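Long-range contact in protein argonaute (Methanocaldococcus jannaschii, PDB 5G5S), which uses short single-stranded DNA guides to bind complementary DNA targets and cleave them, possibly in defence against invading genetic elements: residues 158-170 and 251-263. Residues are numbered along the deposited sequence; the frame is centred on the assembly and turned at random.
Sequences RHTASITKHLWDF and APQFCNLVFYMDE
Bends at chi2 and chi3 fold Arg158 back over Tyr260, whose CG stands anti to its carbonyl carbon (chi1 -56°), which presents the ring face to the guanidinium. The guanidinium lies flat on that ring, with planes 20° apart and CZ 3.8 Å from the centroid of the Tyr260 ring, which identifies a cation-pi stack. At the guanidinium edge NH1 meets Asp262 OD2 at 3.1 Å from the syn side, though 30° out of the carboxylate plane; this salt bridge probably fixes the rotation of the group. Asp262 OD2 also accepts a bond from Asn634 ND2, which probably helps hold the carboxylate. Between the strands, Ala161 and Phe259 form an antiparallel hydrogen-bonded pair, flanked by the non-hydrogen-bonded pairs Thr160-Tyr260 and Ser162-Val258. Ala161 CB lies off-centre over the Phe259 ring in a CH-pi contact and also touches Met261 SD, while Ile163 CD1 reaches the edge of the same ring at CE2 (3.8 Å). Next to the backbone bond from Ile163 N to Leu257 O, Asn256 adds a side-chain bond: ND2 donates to Ile163 O at 2.8 Å in the carbonyl plane, and weakly to Thr164 O. Beyond it, Leu167 N binds Cys255 O (2.9 Å), tying the start of helix 167-170 to strand 255-260. His166, at the N-cap position, has Gln253 CG over one ring face, 3.4 Å from His166 NE2. Leu257 CD1 reaches Phe170 CD2 at 3.5 Å, and its CG meets Leu167 CD1. Strand 255-260 belongs to the PAZ domain, which binds the guide 3'-end; its partner, strand 150-163, includes His159, which interacts with guide DNA. Strand 134-147 pairs with the other edge of strand 150-163, strand 185-188 with that of strand 255-260, and helix 206-219 packs against Ala251 and Phe254.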
loop_
_atom_site.group_PDB
_atom_site.type_symbol
_atom_site.label_atom_id
_atom_site.label_comp_id
_atom_site.label_asym_id
_atom_site.label_seq_id
_atom_site.Cartn_x
_atom_site.Cartn_y
_atom_site.Cartn_z
ATOM N N ARG A 158 -6.070 17.095 -6.145
ATOM C CA ARG A 158 -5.477 16.599 -4.905
ATOM C C ARG A 158 -5.010 17.675 -3.951
ATOM O O ARG A 158 -4.629 18.767 -4.369
ATOM C CB ARG A 158 -4.344 15.613 -5.207
ATOM C CG ARG A 158 -4.409 14.380 -4.336
ATOM C CD ARG A 158 -4.543 13.130 -5.172
ATOM N NE ARG A 158 -3.241 12.532 -5.457
ATOM C CZ ARG A 158 -2.650 11.618 -4.693
ATOM N NH1 ARG A 158 -3.231 11.198 -3.575
ATOM N NH2 ARG A 158 -1.468 11.120 -5.037
ATOM N N HIS A 159 -5.046 17.350 -2.653
ATOM C CA HIS A 159 -4.591 18.229 -1.587
ATOM C C HIS A 159 -3.395 17.606 -0.909
ATOM O O HIS A 159 -3.461 16.469 -0.442
ATOM C CB HIS A 159 -5.712 18.532 -0.587
ATOM C CG HIS A 159 -6.889 19.213 -1.208
ATOM N ND1 HIS A 159 -6.924 20.585 -1.375
ATOM C CD2 HIS A 159 -8.024 18.681 -1.713
ATOM C CE1 HIS A 159 -8.086 20.847 -1.948
ATOM N NE2 HIS A 159 -8.779 19.733 -2.180
ATOM N N THR A 160 -2.276 18.334 -0.930
ATOM C CA THR A 160 -1.014 17.935 -0.314
ATOM C C THR A 160 -0.749 18.815 0.891
ATOM O O THR A 160 -0.700 20.036 0.770
ATOM C CB THR A 160 0.131 17.828 -1.350
ATOM O OG1 THR A 160 1.341 17.491 -0.677
ATOM C CG2 THR A 160 0.331 19.102 -2.177
ATOM N N ALA A 161 -0.669 18.197 2.067
ATOM C CA ALA A 161 -0.418 18.902 3.316
ATOM C C ALA A 161 0.991 18.635 3.824
ATOM O O ALA A 161 1.518 17.523 3.680
ATOM C CB ALA A 161 -1.440 18.514 4.370
ATOM N N SER A 162 1.610 19.669 4.392
ATOM C CA SER A 162 2.950 19.571 4.951
ATOM C C SER A 162 3.010 20.070 6.395
ATOM O O SER A 162 2.450 21.127 6.725
ATOM C CB SER A 162 3.981 20.269 4.066
ATOM O OG SER A 162 3.554 21.560 3.671
ATOM N N ILE A 163 3.662 19.282 7.263
ATOM C CA ILE A 163 3.850 19.639 8.668
ATOM C C ILE A 163 4.962 20.684 8.688
ATOM O O ILE A 163 6.074 20.410 8.239
ATOM C CB ILE A 163 4.162 18.408 9.556
ATOM C CG1 ILE A 163 3.196 17.212 9.270
ATOM C CG2 ILE A 163 4.238 18.798 11.034
ATOM C CD1 ILE A 163 2.023 16.939 10.262
ATOM N N THR A 164 4.621 21.906 9.117
ATOM C CA THR A 164 5.540 23.051 9.157
ATOM C C THR A 164 6.642 22.887 10.219
ATOM O O THR A 164 7.784 23.306 9.992
ATOM C CB THR A 164 4.764 24.372 9.192
ATOM O OG1 THR A 164 3.845 24.347 10.285
ATOM C CG2 THR A 164 4.011 24.632 7.882
ATOM N N LYS A 165 6.302 22.236 11.350
ATOM C CA LYS A 165 7.254 21.882 12.406
ATOM C C LYS A 165 8.061 20.725 11.812
ATOM O O LYS A 165 7.462 19.784 11.279
ATOM C CB LYS A 165 6.510 21.417 13.684
ATOM C CG LYS A 165 7.426 21.134 14.882
ATOM C CD LYS A 165 6.759 20.243 15.926
ATOM C CE LYS A 165 5.959 21.003 16.958
ATOM N NZ LYS A 165 5.234 20.088 17.875
ATOM N N HIS A 166 9.403 20.812 11.848
ATOM C CA HIS A 166 10.274 19.784 11.271
ATOM C C HIS A 166 10.126 18.384 11.882
ATOM O O HIS A 166 9.640 18.235 13.004
ATOM C CB HIS A 166 11.721 20.232 11.289
ATOM C CG HIS A 166 12.288 20.285 12.661
ATOM N ND1 HIS A 166 12.289 21.458 13.388
ATOM C CD2 HIS A 166 12.827 19.299 13.413
ATOM C CE1 HIS A 166 12.875 21.166 14.533
ATOM N NE2 HIS A 166 13.197 19.871 14.602
ATOM N N LEU A 167 10.591 17.372 11.140
ATOM C CA LEU A 167 10.512 15.960 11.491
ATOM C C LEU A 167 11.058 15.553 12.879
ATOM O O LEU A 167 10.365 14.813 13.579
ATOM C CB LEU A 167 11.031 15.087 10.325
ATOM C CG LEU A 167 10.968 13.563 10.422
ATOM C CD1 LEU A 167 9.562 13.063 10.703
ATOM C CD2 LEU A 167 11.497 12.936 9.152
ATOM N N TRP A 168 12.234 16.074 13.300
ATOM C CA TRP A 168 12.826 15.763 14.616
ATOM C C TRP A 168 12.031 16.289 15.822
ATOM O O TRP A 168 11.812 15.524 16.769
ATOM C CB TRP A 168 14.317 16.140 14.684
ATOM C CG TRP A 168 15.046 15.726 15.941
ATOM C CD1 TRP A 168 15.824 16.522 16.732
ATOM C CD2 TRP A 168 15.063 14.420 16.549
ATOM N NE1 TRP A 168 16.337 15.794 17.781
ATOM C CE2 TRP A 168 15.889 14.501 17.693
ATOM C CE3 TRP A 168 14.472 13.183 16.230
ATOM C CZ2 TRP A 168 16.141 13.392 18.518
ATOM C CZ3 TRP A 168 14.685 12.099 17.072
ATOM C CH2 TRP A 168 15.526 12.203 18.189
ATOM N N ASP A 169 11.594 17.573 15.796
ATOM C CA ASP A 169 10.794 18.153 16.889
ATOM C C ASP A 169 9.408 17.556 16.889
ATOM O O ASP A 169 8.823 17.356 17.959
ATOM C CB ASP A 169 10.672 19.688 16.779
ATOM C CG ASP A 169 11.773 20.496 17.451
ATOM O OD1 ASP A 169 12.938 20.026 17.463
ATOM O OD2 ASP A 169 11.499 21.655 17.850
ATOM N N PHE A 170 8.879 17.266 15.682
ATOM C CA PHE A 170 7.562 16.682 15.504
ATOM C C PHE A 170 7.474 15.331 16.206
ATOM O O PHE A 170 6.480 15.064 16.893
ATOM C CB PHE A 170 7.207 16.592 14.007
ATOM C CG PHE A 170 5.827 16.052 13.752
ATOM C CD1 PHE A 170 4.708 16.867 13.886
ATOM C CD2 PHE A 170 5.634 14.712 13.448
ATOM C CE1 PHE A 170 3.423 16.358 13.680
ATOM C CE2 PHE A 170 4.351 14.205 13.253
ATOM C CZ PHE A 170 3.255 15.034 13.353
ATOM N N ALA A 251 19.232 14.405 8.116
ATOM C CA ALA A 251 19.097 14.894 9.489
ATOM C C ALA A 251 17.605 15.237 9.712
ATOM O O ALA A 251 17.124 16.203 9.110
ATOM C CB ALA A 251 19.979 16.115 9.705
ATOM N N PRO A 252 16.843 14.421 10.509
ATOM C CA PRO A 252 15.397 14.677 10.694
ATOM C C PRO A 252 14.958 16.109 11.011
ATOM O O PRO A 252 13.849 16.484 10.642
ATOM C CB PRO A 252 14.982 13.669 11.773
ATOM C CG PRO A 252 16.260 13.162 12.361
ATOM C CD PRO A 252 17.248 13.208 11.246
ATOM N N GLN A 253 15.840 16.916 11.631
ATOM C CA GLN A 253 15.613 18.334 11.937
ATOM C C GLN A 253 15.486 19.174 10.649
ATOM O O GLN A 253 14.808 20.200 10.655
ATOM C CB GLN A 253 16.761 18.883 12.812
ATOM C CG GLN A 253 16.403 20.136 13.619
ATOM C CD GLN A 253 17.489 20.637 14.556
ATOM O OE1 GLN A 253 18.319 19.884 15.076
ATOM N NE2 GLN A 253 17.449 21.925 14.857
ATOM N N PHE A 254 16.150 18.735 9.559
ATOM C CA PHE A 254 16.196 19.419 8.266
ATOM C C PHE A 254 15.056 19.048 7.308
ATOM O O PHE A 254 14.932 19.671 6.248
ATOM C CB PHE A 254 17.562 19.167 7.579
ATOM C CG PHE A 254 18.841 19.569 8.297
ATOM C CD1 PHE A 254 18.802 20.267 9.502
ATOM C CD2 PHE A 254 20.084 19.258 7.759
ATOM C CE1 PHE A 254 19.980 20.632 10.157
ATOM C CE2 PHE A 254 21.264 19.628 8.415
ATOM C CZ PHE A 254 21.202 20.310 9.610
ATOM N N CYS A 255 14.233 18.042 7.667
ATOM C CA CYS A 255 13.148 17.547 6.818
ATOM C C CYS A 255 11.748 17.850 7.365
ATOM O O CYS A 255 11.583 18.096 8.565
ATOM C CB CYS A 255 13.321 16.051 6.542
ATOM S SG CYS A 255 15.044 15.520 6.336
ATOM N N ASN A 256 10.737 17.785 6.467
ATOM C CA ASN A 256 9.318 17.976 6.788
ATOM C C ASN A 256 8.450 16.885 6.207
ATOM O O ASN A 256 8.617 16.526 5.042
ATOM C CB ASN A 256 8.814 19.308 6.283
ATOM C CG ASN A 256 9.477 20.466 6.943
ATOM O OD1 ASN A 256 10.585 20.849 6.577
ATOM N ND2 ASN A 256 8.821 21.014 7.953
ATOM N N LEU A 257 7.477 16.407 7.001
ATOM C CA LEU A 257 6.511 15.395 6.584
ATOM C C LEU A 257 5.539 15.968 5.569
ATOM O O LEU A 257 5.101 17.107 5.712
ATOM C CB LEU A 257 5.734 14.842 7.775
ATOM C CG LEU A 257 6.473 13.866 8.657
ATOM C CD1 LEU A 257 5.872 13.853 10.016
ATOM C CD2 LEU A 257 6.481 12.456 8.058
ATOM N N VAL A 258 5.257 15.197 4.514
ATOM C CA VAL A 258 4.333 15.577 3.441
ATOM C C VAL A 258 3.388 14.404 3.188
ATOM O O VAL A 258 3.823 13.259 3.112
ATOM C CB VAL A 258 5.049 16.092 2.155
ATOM C CG1 VAL A 258 4.070 16.263 0.994
ATOM C CG2 VAL A 258 5.746 17.415 2.413
ATOM N N PHE A 259 2.097 14.685 3.111
ATOM C CA PHE A 259 1.095 13.651 2.877
ATOM C C PHE A 259 -0.095 14.197 2.101
ATOM O O PHE A 259 -0.278 15.414 2.013
ATOM C CB PHE A 259 0.626 13.029 4.217
ATOM C CG PHE A 259 0.094 14.035 5.214
ATOM C CD1 PHE A 259 -1.254 14.377 5.229
ATOM C CD2 PHE A 259 0.942 14.648 6.131
ATOM C CE1 PHE A 259 -1.741 15.321 6.132
ATOM C CE2 PHE A 259 0.455 15.603 7.025
ATOM C CZ PHE A 259 -0.885 15.929 7.021
ATOM N N TYR A 260 -0.936 13.282 1.593
ATOM C CA TYR A 260 -2.167 13.626 0.893
ATOM C C TYR A 260 -3.309 13.515 1.875
ATOM O O TYR A 260 -3.322 12.593 2.698
ATOM C CB TYR A 260 -2.385 12.725 -0.333
ATOM C CG TYR A 260 -1.223 12.765 -1.299
ATOM C CD1 TYR A 260 -1.028 13.854 -2.141
ATOM C CD2 TYR A 260 -0.288 11.737 -1.335
ATOM C CE1 TYR A 260 0.072 13.921 -2.994
ATOM C CE2 TYR A 260 0.809 11.783 -2.195
ATOM C CZ TYR A 260 0.986 12.880 -3.023
ATOM O OH TYR A 260 2.067 12.933 -3.874
ATOM N N MET A 261 -4.255 14.475 1.808
ATOM C CA MET A 261 -5.454 14.535 2.654
ATOM C C MET A 261 -6.356 13.321 2.437
ATOM O O MET A 261 -7.037 12.902 3.370
ATOM C CB MET A 261 -6.243 15.839 2.421
ATOM C CG MET A 261 -5.484 17.112 2.805
ATOM S SD MET A 261 -4.903 17.219 4.522
ATOM C CE MET A 261 -6.449 17.457 5.388
ATOM N N ASP A 262 -6.343 12.756 1.207
ATOM C CA ASP A 262 -7.111 11.574 0.791
ATOM C C ASP A 262 -6.397 10.251 1.127
ATOM O O ASP A 262 -6.988 9.177 0.969
ATOM C CB ASP A 262 -7.489 11.655 -0.702
ATOM C CG ASP A 262 -6.340 11.960 -1.651
ATOM O OD1 ASP A 262 -5.616 12.960 -1.415
ATOM O OD2 ASP A 262 -6.221 11.258 -2.679
ATOM N N GLU A 263 -5.138 10.335 1.607
ATOM C CA GLU A 263 -4.331 9.185 2.033
ATOM C C GLU A 263 -4.447 8.983 3.552
ATOM O O GLU A 263 -3.979 7.969 4.074
ATOM C CB GLU A 263 -2.859 9.359 1.618
#